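MoaD/ThiS family protein (Mycobacterium tuberculosis, PDB 6JBZ) probably serves as a small ubiquitin-fold sulfur carrier in the biosynthesis of the molybdenum cofactor, as in other MoaD proteins. Local coordinates at residues Tyr63-Ile68 and Asp81-Leu86. Sequence-based numbering, arbitrary orientation.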
# COMPACT_ATOMS: atom_id res chain seq x y z
N TYR B 63 26.25 -20.67 -0.77
CA TYR B 63 27.02 -21.18 0.35
C TYR B 63 27.75 -20.07 1.06
O TYR B 63 28.20 -19.12 0.44
CB TYR B 63 28.02 -22.23 -0.13
CG TYR B 63 27.38 -23.34 -0.91
CD1 TYR B 63 26.88 -24.47 -0.27
CD2 TYR B 63 27.24 -23.26 -2.28
CE1 TYR B 63 26.27 -25.49 -0.97
CE2 TYR B 63 26.63 -24.28 -3.00
CZ TYR B 63 26.15 -25.38 -2.33
OH TYR B 63 25.56 -26.39 -3.05
N LEU B 64 27.84 -20.18 2.38
CA LEU B 64 28.70 -19.27 3.12
C LEU B 64 29.91 -20.03 3.66
O LEU B 64 29.86 -21.25 3.85
CB LEU B 64 27.96 -18.61 4.27
CG LEU B 64 26.68 -17.83 3.99
CD1 LEU B 64 26.16 -17.28 5.31
CD2 LEU B 64 26.93 -16.73 2.98
N ARG B 65 30.99 -19.31 3.92
CA ARG B 65 32.13 -19.91 4.58
C ARG B 65 32.59 -19.01 5.69
O ARG B 65 33.09 -17.92 5.43
CB ARG B 65 33.25 -20.15 3.59
CG ARG B 65 34.55 -20.51 4.23
CD ARG B 65 35.58 -20.62 3.15
NE ARG B 65 36.86 -21.07 3.67
CZ ARG B 65 38.01 -20.47 3.40
NH1 ARG B 65 38.01 -19.40 2.61
NH2 ARG B 65 39.15 -20.94 3.91
N ASP B 66 32.41 -19.45 6.93
CA ASP B 66 32.64 -18.59 8.08
C ASP B 66 31.96 -17.22 7.90
O ASP B 66 32.49 -16.17 8.27
CB ASP B 66 34.14 -18.42 8.32
CG ASP B 66 34.78 -19.68 8.83
OD1 ASP B 66 34.07 -20.69 8.93
OD2 ASP B 66 36.00 -19.65 9.13
N GLY B 67 30.77 -17.26 7.30
CA GLY B 67 29.93 -16.09 7.22
C GLY B 67 29.90 -15.46 5.86
O GLY B 67 28.93 -14.78 5.53
N ILE B 68 30.93 -15.69 5.05
CA ILE B 68 31.06 -14.95 3.80
C ILE B 68 30.59 -15.74 2.61
O ILE B 68 30.89 -16.93 2.49
CB ILE B 68 32.52 -14.52 3.58
CG1 ILE B 68 33.03 -13.75 4.78
CG2 ILE B 68 32.65 -13.69 2.29
CD1 ILE B 68 34.50 -13.49 4.71
N ASP B 81 36.78 -24.84 9.41
CA ASP B 81 35.83 -24.06 8.61
C ASP B 81 34.38 -24.48 8.83
O ASP B 81 34.09 -25.65 9.15
CB ASP B 81 36.15 -24.19 7.12
CG ASP B 81 37.18 -23.20 6.66
OD1 ASP B 81 37.75 -22.48 7.50
OD2 ASP B 81 37.43 -23.14 5.44
N THR B 82 33.47 -23.53 8.68
CA THR B 82 32.05 -23.84 8.70
C THR B 82 31.43 -23.42 7.39
O THR B 82 31.59 -22.28 6.94
CB THR B 82 31.32 -23.15 9.84
OG1 THR B 82 31.94 -23.52 11.08
CG2 THR B 82 29.85 -23.56 9.85
N ILE B 83 30.72 -24.36 6.77
CA ILE B 83 30.09 -24.10 5.49
C ILE B 83 28.57 -24.10 5.65
O ILE B 83 27.97 -25.14 5.92
CB ILE B 83 30.51 -25.14 4.45
CG1 ILE B 83 32.03 -25.23 4.40
CG2 ILE B 83 29.98 -24.79 3.09
CD1 ILE B 83 32.67 -23.94 3.93
N ASP B 84 27.97 -22.92 5.51
CA ASP B 84 26.52 -22.79 5.55
C ASP B 84 25.91 -23.11 4.19
O ASP B 84 26.38 -22.63 3.15
CB ASP B 84 26.13 -21.38 5.98
CG ASP B 84 26.24 -21.18 7.47
OD1 ASP B 84 26.72 -22.10 8.16
OD2 ASP B 84 25.85 -20.09 7.94
N VAL B 85 24.86 -23.93 4.19
CA VAL B 85 24.19 -24.33 2.96
C VAL B 85 22.83 -23.63 2.89
O VAL B 85 21.94 -23.96 3.67
CB VAL B 85 24.01 -25.86 2.90
CG1 VAL B 85 23.22 -26.27 1.68
CG2 VAL B 85 25.35 -26.54 2.92
N LEU B 86 22.69 -22.67 1.98
CA LEU B 86 21.45 -21.87 1.92
C LEU B 86 20.63 -22.15 0.68
O LEU B 86 21.01 -21.74 -0.42
CB LEU B 86 21.76 -20.38 1.94
CG LEU B 86 22.84 -19.80 2.84
CD1 LEU B 86 22.83 -18.30 2.68
CD2 LEU B 86 22.58 -20.19 4.27
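Strands 63-65 and 82-86 run antiparallel, with axes 4.5 Å apart at their closest and a 161° angle between directions. Leu-64 and Asp-84 form the hydrogen-bonded pair, each backbone N donating to the other's O at 3.0 Å. Tyr-63/Val-85 and Arg-65/Ile-83 are the non-hydrogen-bonded pairs on either side. Past the end of strand 63-65, Asp-66 continues the pairing. Its N gives a straight bond to Thr-82 O (2.9 Å). Its side chain turns back beside its own backbone N (chi1 -71°), where OD1 accepts from Thr-82 N at 2.9 Å. Thr-82 is thus gripped at both backbone polar atoms. Asp-66 also lies in the type I' turn, Arg-65 to Ile-68, that joins strands 62-65 and 68-69.

In the ubiquitin-like (beta-grasp) sheet of the MoaD/ThiS family, strand 82-86 is central, between strands 62-65 and 11-17. Tyr-63, Arg-65, Ile-83 and Val-85 share one face, where helix 40-50 packs on Tyr-63 and Ile-83. The Tyr-63 ring turns an edge to Val-85, with CD1 4.1 Å from CG2. Arg-65 CB rests on Ile-83 CD1. From there the arginine chain runs out extended to Asp-81. NE and NH2 both grip OD2, at 2.8 Å from NE, and this oxygen lies in the guanidinium plane. The carboxylate is turned 66° from that plane. NE reaches OD2 from above the carboxylate plane, while NH2 meets its syn lone pair. Ser-78 N is a further donor to OD2.

On the other face, Leu-64 CB packs on Asp-84 CB at 3.7 Å, and Leu-64 CG meets Leu-86 CD1. Asp-84 OD2 forms a salt bridge with Arg-16 and a hydrogen bond with a polar side chain of the chain of another protein; that chain also packs on Leu-64 and Leu-86.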